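Local coordinates for uncharacterized HDOD domain protein (Geobacter sulfurreducens, PDB 3HC1) that is of uncharacterised function but binds two iron ions in an HD-type metal centre and is probably related to metal-dependent phosphohydrolases, at residues Phe139-Asp153 / Ala228-Tyr240. Sequence-based numbering, arbitrary orientation.
Sequences FLNPVNVYVAGLLHD and AAIVAMVAFADEY. With FE (Fe (III) ion), chain C; FE (Fe (III) ion), chain B.
Val145 and Ile230 bring their CA atoms within 5.5 Å, and Gly149 and Val234 do so one helical turn further on, where helix 142-150 crosses helix 229-240. The short axes approach to 9.4 Å, and their N-to-C directions differ by 51°. At the end far from the metals the Phe139 ring lies against Ala229 and Ile230, its CZ 3.7 Å from Ile230 CG1, while selenomethionine Met233 makes a Met-aromatic contact, SE 4.9 Å from the ring centroid and 28° off the normal. Val145 crosses Met233 at about a right angle, CG1 resting on CB. Ile230 sends CG2 to Ala148 CB; its CG1 packs between Phe139 CZ and Val145 CG2, and CD1 reaches Asn144 CB.

Val234 divides its two methyls: CG2 reaches the bare backbone of Gly149, 3.6 Å from its N, and CG1 packs on CB of His152. The imidazole of His152 is held from both ends. ND1 donates to Gly149 O at 2.6 Å, in the carbonyl plane and near the ring plane, which fixes the ring's rotation and directs NE2 to an iron at 2.3 Å. Asp238, its CG anti to the backbone N (chi1 170°), brings OD1 to the same ion from helix 229-240. Asp153 puts OD2 on this ion and OD1 on the second iron; water 1 bridges the pair through its single oxygen. His122 completes the first ion, His193, His217 and His218 the second, and Glu249 binds both. His122, His152, Asp153 and Asp238 form the H...HD...D signature of HD domains. Shared coordination by His152, Asp153 and Asp238 thus ties the segments together where the apolar packing ends.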
ATOM      1  N   PHE A 139      17.297   0.748  -2.774  1.00 23.16           N
ATOM      2  CA  PHE A 139      16.809   1.419  -1.575  1.00 22.72           C
ATOM      3  C   PHE A 139      17.056   0.477  -0.381  1.00 22.93           C
ATOM      4  O   PHE A 139      16.743  -0.707  -0.433  1.00 25.67           O
ATOM      5  CB  PHE A 139      15.326   1.800  -1.720  1.00 20.41           C
ATOM      6  CG  PHE A 139      14.812   2.608  -0.599  1.00 15.77           C
ATOM      7  CD1 PHE A 139      15.066   3.965  -0.537  1.00 28.13           C
ATOM      8  CD2 PHE A 139      14.105   2.026   0.435  1.00 17.22           C
ATOM      9  CE1 PHE A 139      14.594   4.725   0.530  1.00 21.88           C
ATOM     10  CE2 PHE A 139      13.647   2.780   1.510  1.00 19.62           C
ATOM     11  CZ  PHE A 139      13.887   4.134   1.549  1.00 23.55           C
ATOM     12  N   LEU A 140      17.692   0.987   0.667  1.00 25.15           N
ATOM     13  CA  LEU A 140      18.203   0.139   1.769  1.00 25.87           C
ATOM     14  C   LEU A 140      17.196  -0.620   2.687  1.00 26.58           C
ATOM     15  O   LEU A 140      17.504  -1.698   3.238  1.00 26.41           O
ATOM     16  CB  LEU A 140      19.198   0.965   2.635  1.00 28.05           C
ATOM     17  CG  LEU A 140      20.591   1.116   1.993  1.00 33.13           C
ATOM     18  CD1 LEU A 140      21.642   1.765   2.960  1.00 33.62           C
ATOM     19  CD2 LEU A 140      21.122  -0.233   1.491  1.00 34.10           C
ATOM     20  N   ASN A 141      16.017  -0.082   2.884  1.00 24.74           N
ATOM     21  CA  ASN A 141      15.050  -0.761   3.736  1.00 28.33           C
ATOM     22  C   ASN A 141      13.760  -0.926   2.958  1.00 26.78           C
ATOM     23  O   ASN A 141      12.828  -0.145   3.155  1.00 32.08           O
ATOM     24  CB  ASN A 141      14.838   0.052   5.014  1.00 29.03           C
ATOM     25  CG  ASN A 141      16.016  -0.032   5.967  1.00 35.81           C
ATOM     26  OD1 ASN A 141      16.746   0.938   6.153  1.00 47.30           O
ATOM     27  ND2 ASN A 141      16.213  -1.202   6.574  1.00 47.99           N
ATOM     28  N   PRO A 142      13.708  -1.919   2.044  1.00 26.21           N
ATOM     29  CA  PRO A 142      12.535  -2.046   1.161  1.00 24.53           C
ATOM     30  C   PRO A 142      11.231  -2.433   1.867  1.00 25.08           C
ATOM     31  O   PRO A 142      10.146  -2.160   1.327  1.00 21.56           O
ATOM     32  CB  PRO A 142      12.934  -3.128   0.161  1.00 27.09           C
ATOM     33  CG  PRO A 142      14.192  -3.801   0.747  1.00 28.98           C
ATOM     34  CD  PRO A 142      14.806  -2.855   1.691  1.00 26.29           C
ATOM     35  N   VAL A 143      11.295  -3.070   3.039  1.00 22.38           N
ATOM     36  CA  VAL A 143      10.065  -3.354   3.768  1.00 19.55           C
ATOM     37  C   VAL A 143       9.289  -2.057   4.113  1.00 18.48           C
ATOM     38  O   VAL A 143       8.072  -2.065   4.135  1.00 20.03           O
ATOM     39  CB  VAL A 143      10.279  -4.332   4.979  1.00 21.35           C
ATOM     40  CG1 VAL A 143       8.946  -4.594   5.707  1.00 18.71           C
ATOM     41  CG2 VAL A 143      10.835  -5.686   4.470  1.00 24.68           C
ATOM     42  N   ASN A 144       9.996  -0.946   4.359  1.00 18.85           N
ATOM     43  CA  ASN A 144       9.369   0.361   4.641  1.00 20.58           C
ATOM     44  C   ASN A 144       8.542   0.856   3.440  1.00 15.99           C
ATOM     45  O   ASN A 144       7.468   1.435   3.615  1.00 18.35           O
ATOM     46  CB  ASN A 144      10.401   1.444   4.932  1.00 22.28           C
ATOM     47  CG  ASN A 144      11.190   1.190   6.184  1.00 29.10           C
ATOM     48  OD1 ASN A 144      11.498   0.062   6.520  1.00 38.87           O
ATOM     49  ND2 ASN A 144      11.549   2.244   6.849  1.00 29.18           N
ATOM     50  N   VAL A 145       9.020   0.533   2.252  1.00 14.72           N
ATOM     51  CA  VAL A 145       8.295   0.884   1.029  1.00 19.79           C
ATOM     52  C   VAL A 145       7.094  -0.032   0.883  1.00 17.02           C
ATOM     53  O   VAL A 145       6.031   0.385   0.434  1.00 14.65           O
ATOM     54  CB  VAL A 145       9.187   0.770  -0.228  1.00 19.89           C
ATOM     55  CG1 VAL A 145       8.472   1.266  -1.461  1.00 21.15           C
ATOM     56  CG2 VAL A 145      10.480   1.549  -0.053  1.00 18.13           C
ATOM     57  N   TYR A 146       7.284  -1.308   1.165  1.00 16.82           N
ATOM     58  CA  TYR A 146       6.189  -2.256   1.140  1.00 16.36           C
ATOM     59  C   TYR A 146       5.019  -1.787   2.057  1.00 19.34           C
ATOM     60  O   TYR A 146       3.857  -1.769   1.642  1.00 17.16           O
ATOM     61  CB  TYR A 146       6.648  -3.648   1.570  1.00 18.59           C
ATOM     62  CG  TYR A 146       5.537  -4.688   1.555  1.00 18.80           C
ATOM     63  CD1 TYR A 146       4.758  -4.900   2.675  1.00 14.43           C
ATOM     64  CD2 TYR A 146       5.288  -5.465   0.439  1.00 20.51           C
ATOM     65  CE1 TYR A 146       3.757  -5.820   2.697  1.00 17.03           C
ATOM     66  CE2 TYR A 146       4.250  -6.444   0.464  1.00 11.73           C
ATOM     67  CZ  TYR A 146       3.492  -6.588   1.585  1.00 15.14           C
ATOM     68  OH  TYR A 146       2.499  -7.526   1.652  1.00 17.29           O
ATOM     69  N   VAL A 147       5.346  -1.449   3.292  1.00 17.91           N
ATOM     70  CA  VAL A 147       4.346  -1.069   4.286  1.00 17.70           C
ATOM     71  C   VAL A 147       3.642   0.246   3.838  1.00 14.69           C
ATOM     72  O   VAL A 147       2.431   0.280   3.860  1.00 17.28           O
ATOM     73  CB  VAL A 147       4.960  -0.945   5.702  1.00 16.74           C
ATOM     74  CG1 VAL A 147       4.044  -0.168   6.643  1.00 19.60           C
ATOM     75  CG2 VAL A 147       5.275  -2.345   6.286  1.00 19.93           C
ATOM     76  N   ALA A 148       4.391   1.264   3.367  1.00 14.59           N
ATOM     77  CA  ALA A 148       3.796   2.515   2.832  1.00 14.47           C
ATOM     78  C   ALA A 148       2.816   2.204   1.697  1.00 15.58           C
ATOM     79  O   ALA A 148       1.727   2.784   1.631  1.00 15.05           O
ATOM     80  CB  ALA A 148       4.847   3.526   2.400  1.00 17.41           C
ATOM     81  N   GLY A 149       3.203   1.259   0.840  1.00 16.79           N
ATOM     82  CA  GLY A 149       2.387   0.839  -0.313  1.00 17.63           C
ATOM     83  C   GLY A 149       1.081   0.183   0.061  1.00 13.35           C
ATOM     84  O   GLY A 149      -0.002   0.534  -0.436  1.00 14.72           O
ATOM     85  N   LEU A 150       1.171  -0.782   0.972  1.00 15.82           N
ATOM     86  CA  LEU A 150      -0.027  -1.499   1.412  1.00 14.75           C
ATOM     87  C   LEU A 150      -1.014  -0.563   2.111  1.00 15.34           C
ATOM     88  O   LEU A 150      -2.221  -0.832   2.094  1.00 17.64           O
ATOM     89  CB  LEU A 150       0.363  -2.647   2.346  1.00 13.86           C
ATOM     90  CG  LEU A 150      -0.679  -3.728   2.637  1.00 22.69           C
ATOM     91  CD1 LEU A 150      -1.396  -4.241   1.421  1.00 14.30           C
ATOM     92  CD2 LEU A 150       0.016  -4.900   3.360  1.00 26.20           C
ATOM     93  N   LEU A 151      -0.524   0.544   2.713  1.00 13.66           N
ATOM     94  CA  LEU A 151      -1.386   1.457   3.434  1.00 14.28           C
ATOM     95  C   LEU A 151      -1.825   2.664   2.605  1.00 13.19           C
ATOM     96  O   LEU A 151      -2.552   3.524   3.115  1.00 14.88           O
ATOM     97  CB  LEU A 151      -0.684   2.002   4.694  1.00 13.17           C
ATOM     98  CG  LEU A 151      -0.390   0.922   5.758  1.00 17.17           C
ATOM     99  CD1 LEU A 151       0.492   1.502   6.838  1.00 16.62           C
ATOM    100  CD2 LEU A 151      -1.747   0.463   6.313  1.00 22.19           C
ATOM    101  N   HIS A 152      -1.333   2.783   1.367  1.00 14.56           N
ATOM    102  CA  HIS A 152      -1.511   4.034   0.595  1.00 14.10           C
ATOM    103  C   HIS A 152      -2.973   4.524   0.414  1.00 16.05           C
ATOM    104  O   HIS A 152      -3.269   5.712   0.490  1.00 11.30           O
ATOM    105  CB  HIS A 152      -0.746   4.023  -0.730  1.00 14.50           C
ATOM    106  CG  HIS A 152      -1.483   3.342  -1.860  1.00 12.55           C
ATOM    107  ND1 HIS A 152      -1.609   1.975  -1.927  1.00 17.43           N
ATOM    108  CD2 HIS A 152      -2.122   3.830  -2.953  1.00 19.73           C
ATOM    109  CE1 HIS A 152      -2.337   1.649  -2.979  1.00 20.56           C
ATOM    110  NE2 HIS A 152      -2.638   2.752  -3.633  1.00 12.57           N
ATOM    111  N   ASP A 153      -3.859   3.562   0.165  1.00 13.82           N
ATOM    112  CA  ASP A 153      -5.261   3.786  -0.005  1.00 15.61           C
ATOM    113  C   ASP A 153      -6.107   3.473   1.222  1.00 17.85           C
ATOM    114  O   ASP A 153      -7.329   3.238   1.101  1.00 17.32           O
ATOM    115  CB  ASP A 153      -5.742   2.974  -1.214  1.00 15.45           C
ATOM    116  CG  ASP A 153      -5.520   3.722  -2.529  1.00 18.89           C
ATOM    117  OD1 ASP A 153      -5.281   4.952  -2.461  1.00 16.46           O
ATOM    118  OD2 ASP A 153      -5.553   3.083  -3.602  1.00 16.43           O
ATOM    119  N   ALA A 228      12.364  11.905  -1.018  1.00 21.25           N
ATOM    120  CA  ALA A 228      10.989  11.432  -1.165  1.00 16.09           C
ATOM    121  C   ALA A 228      10.914  10.117  -1.948  1.00 14.98           C
ATOM    122  O   ALA A 228       9.930   9.886  -2.658  1.00 18.39           O
ATOM    123  CB  ALA A 228      10.145  12.550  -1.826  1.00 11.44           C
ATOM    124  N   ALA A 229      11.899   9.219  -1.737  1.00 19.72           N
ATOM    125  CA  ALA A 229      12.014   7.901  -2.436  1.00 17.44           C
ATOM    126  C   ALA A 229      10.821   7.037  -2.179  1.00 16.02           C
ATOM    127  O   ALA A 229      10.232   6.551  -3.126  1.00 19.11           O
ATOM    128  CB  ALA A 229      13.260   7.139  -2.070  1.00 19.66           C
ATOM    129  N   ILE A 230      10.395   6.881  -0.926  1.00 18.62           N
ATOM    130  CA  ILE A 230       9.285   5.980  -0.645  1.00 18.57           C
ATOM    131  C   ILE A 230       8.008   6.432  -1.340  1.00 19.05           C
ATOM    132  O   ILE A 230       7.353   5.629  -1.971  1.00 15.46           O
ATOM    133  CB  ILE A 230       9.054   5.768   0.889  1.00 18.54           C
ATOM    134  CG1 ILE A 230      10.296   5.080   1.531  1.00 18.22           C
ATOM    135  CG2 ILE A 230       7.821   4.911   1.101  1.00 11.88           C
ATOM    136  CD1 ILE A 230      10.332   5.073   3.057  1.00 26.25           C
ATOM    137  N   VAL A 231       7.665   7.710  -1.214  1.00 16.19           N
ATOM    138  CA  VAL A 231       6.464   8.248  -1.795  1.00 18.14           C
ATOM    139  C   VAL A 231       6.532   8.073  -3.318  1.00 20.70           C
ATOM    140  O   VAL A 231       5.565   7.635  -3.944  1.00 17.67           O
ATOM    141  CB  VAL A 231       6.248   9.762  -1.534  1.00 17.12           C
ATOM    142  CG1 VAL A 231       4.816  10.126  -2.037  1.00 11.38           C
ATOM    143  CG2 VAL A 231       6.430  10.130  -0.062  1.00 20.50           C
ATOM    144  N   ALA A 232       7.691   8.412  -3.898  1.00 16.49           N
ATOM    145  CA  ALA A 232       7.894   8.294  -5.323  1.00 16.52           C
ATOM    146  C   ALA A 232       7.661   6.843  -5.785  1.00 14.73           C
ATOM    147  O   ALA A 232       6.979   6.625  -6.800  1.00 15.53           O
ATOM    148  CB  ALA A 232       9.290   8.809  -5.696  1.00 14.81           C
HETATM  149  N   MSE A 233       8.165   5.869  -4.998  1.00 16.81           N
HETATM  150  CA  MSE A 233       8.008   4.446  -5.291  1.00 16.65           C
HETATM  151  C   MSE A 233       6.560   3.993  -5.283  1.00 15.64           C
HETATM  152  O   MSE A 233       6.094   3.251  -6.186  1.00 16.61           O
HETATM  153  CB  MSE A 233       8.916   3.572  -4.340  1.00 13.39           C
HETATM  154  CG  MSE A 233      10.392   3.690  -4.835  1.00 19.93           C
HETATM  155 SE   MSE A 233      11.539   3.030  -3.466  0.75 12.72          SE
HETATM  156  CE  MSE A 233      13.063   4.035  -4.153  1.00 16.83           C
ATOM    157  N   VAL A 234       5.845   4.435  -4.267  1.00 16.11           N
ATOM    158  CA  VAL A 234       4.427   4.037  -4.097  1.00 14.47           C
ATOM    159  C   VAL A 234       3.575   4.782  -5.114  1.00 15.33           C
ATOM    160  O   VAL A 234       2.625   4.184  -5.670  1.00 13.87           O
ATOM    161  CB  VAL A 234       3.958   4.287  -2.647  1.00 13.67           C
ATOM    162  CG1 VAL A 234       2.354   4.187  -2.474  1.00 11.98           C
ATOM    163  CG2 VAL A 234       4.737   3.368  -1.643  1.00 14.85           C
ATOM    164  N   ALA A 235       3.867   6.062  -5.379  1.00 15.07           N
ATOM    165  CA  ALA A 235       3.080   6.777  -6.417  1.00 15.98           C
ATOM    166  C   ALA A 235       3.240   6.091  -7.744  1.00 15.86           C
ATOM    167  O   ALA A 235       2.240   5.919  -8.454  1.00 16.33           O
ATOM    168  CB  ALA A 235       3.453   8.277  -6.589  1.00 13.66           C
ATOM    169  N   PHE A 236       4.486   5.720  -8.110  1.00 17.38           N
ATOM    170  CA  PHE A 236       4.697   4.977  -9.364  1.00 16.05           C
ATOM    171  C   PHE A 236       3.937   3.657  -9.365  1.00 16.93           C
ATOM    172  O   PHE A 236       3.199   3.332 -10.324  1.00 16.83           O
ATOM    173  CB  PHE A 236       6.186   4.752  -9.711  1.00 11.00           C
ATOM    174  CG  PHE A 236       6.386   3.958 -10.942  1.00 11.24           C
ATOM    175  CD1 PHE A 236       6.337   2.589 -10.903  1.00 17.01           C
ATOM    176  CD2 PHE A 236       6.502   4.595 -12.172  1.00 21.24           C
ATOM    177  CE1 PHE A 236       6.445   1.850 -12.031  1.00 18.52           C
ATOM    178  CE2 PHE A 236       6.616   3.855 -13.314  1.00 19.31           C
ATOM    179  CZ  PHE A 236       6.588   2.492 -13.249  1.00 14.89           C
ATOM    180  N   ALA A 237       4.094   2.894  -8.293  1.00 19.67           N
ATOM    181  CA  ALA A 237       3.427   1.596  -8.191  1.00 17.39           C
ATOM    182  C   ALA A 237       1.899   1.700  -8.306  1.00 14.07           C
ATOM    183  O   ALA A 237       1.260   0.838  -8.918  1.00 16.13           O
ATOM    184  CB  ALA A 237       3.857   0.833  -6.921  1.00 13.75           C
ATOM    185  N   ASP A 238       1.318   2.761  -7.775  1.00 17.38           N
ATOM    186  CA  ASP A 238      -0.108   2.932  -7.842  1.00 15.78           C
ATOM    187  C   ASP A 238      -0.551   3.191  -9.281  1.00 14.02           C
ATOM    188  O   ASP A 238      -1.473   2.545  -9.790  1.00 14.11           O
ATOM    189  CB  ASP A 238      -0.586   4.062  -6.921  1.00 19.27           C
ATOM    190  CG  ASP A 238      -2.016   4.395  -7.152  1.00 20.55           C
ATOM    191  OD1 ASP A 238      -2.822   3.481  -6.989  1.00 16.45           O
ATOM    192  OD2 ASP A 238      -2.353   5.528  -7.543  1.00 14.99           O
ATOM    193  N   GLU A 239       0.099   4.143  -9.940  1.00 16.13           N
ATOM    194  CA  GLU A 239      -0.202   4.430 -11.333  1.00 17.62           C
ATOM    195  C   GLU A 239       0.009   3.186 -12.243  1.00 16.40           C
ATOM    196  O   GLU A 239      -0.834   2.862 -13.093  1.00 16.10           O
ATOM    197  CB  GLU A 239       0.563   5.673 -11.830  1.00 18.44           C
ATOM    198  CG  GLU A 239       0.019   6.141 -13.180  1.00 15.94           C
ATOM    199  CD  GLU A 239       0.392   7.529 -13.541  1.00 21.89           C
ATOM    200  OE1 GLU A 239       1.341   8.000 -12.933  1.00 14.23           O
ATOM    201  OE2 GLU A 239      -0.281   8.159 -14.393  1.00 15.13           O
ATOM    202  N   TYR A 240       1.080   2.442 -11.988  1.00 16.60           N
ATOM    203  CA  TYR A 240       1.375   1.235 -12.726  1.00 15.61           C
ATOM    204  C   TYR A 240       0.238   0.219 -12.577  1.00 16.89           C
ATOM    205  O   TYR A 240      -0.305  -0.256 -13.578  1.00 18.55           O
ATOM    206  CB  TYR A 240       2.702   0.593 -12.287  1.00 17.38           C
ATOM    207  CG  TYR A 240       2.979  -0.659 -13.060  1.00 20.46           C
ATOM    208  CD1 TYR A 240       2.460  -1.887 -12.656  1.00 19.75           C
ATOM    209  CD2 TYR A 240       3.708  -0.616 -14.232  1.00 22.52           C
ATOM    210  CE1 TYR A 240       2.675  -3.005 -13.406  1.00 19.38           C
ATOM    211  CE2 TYR A 240       3.917  -1.720 -14.980  1.00 23.38           C
ATOM    212  CZ  TYR A 240       3.427  -2.912 -14.577  1.00 19.05           C
ATOM    213  OH  TYR A 240       3.649  -4.003 -15.375  1.00 19.19           O
TER
HETATM  214 FE    FE C 306      -4.213   3.419  -5.217  1.00 19.20          FE
HETATM  215 FE    FE B 305      -5.124   6.393  -4.072  1.00 14.71          FE
HETATM  216  O   HOH W   1      -3.884   5.374  -5.073  1.00 15.87           O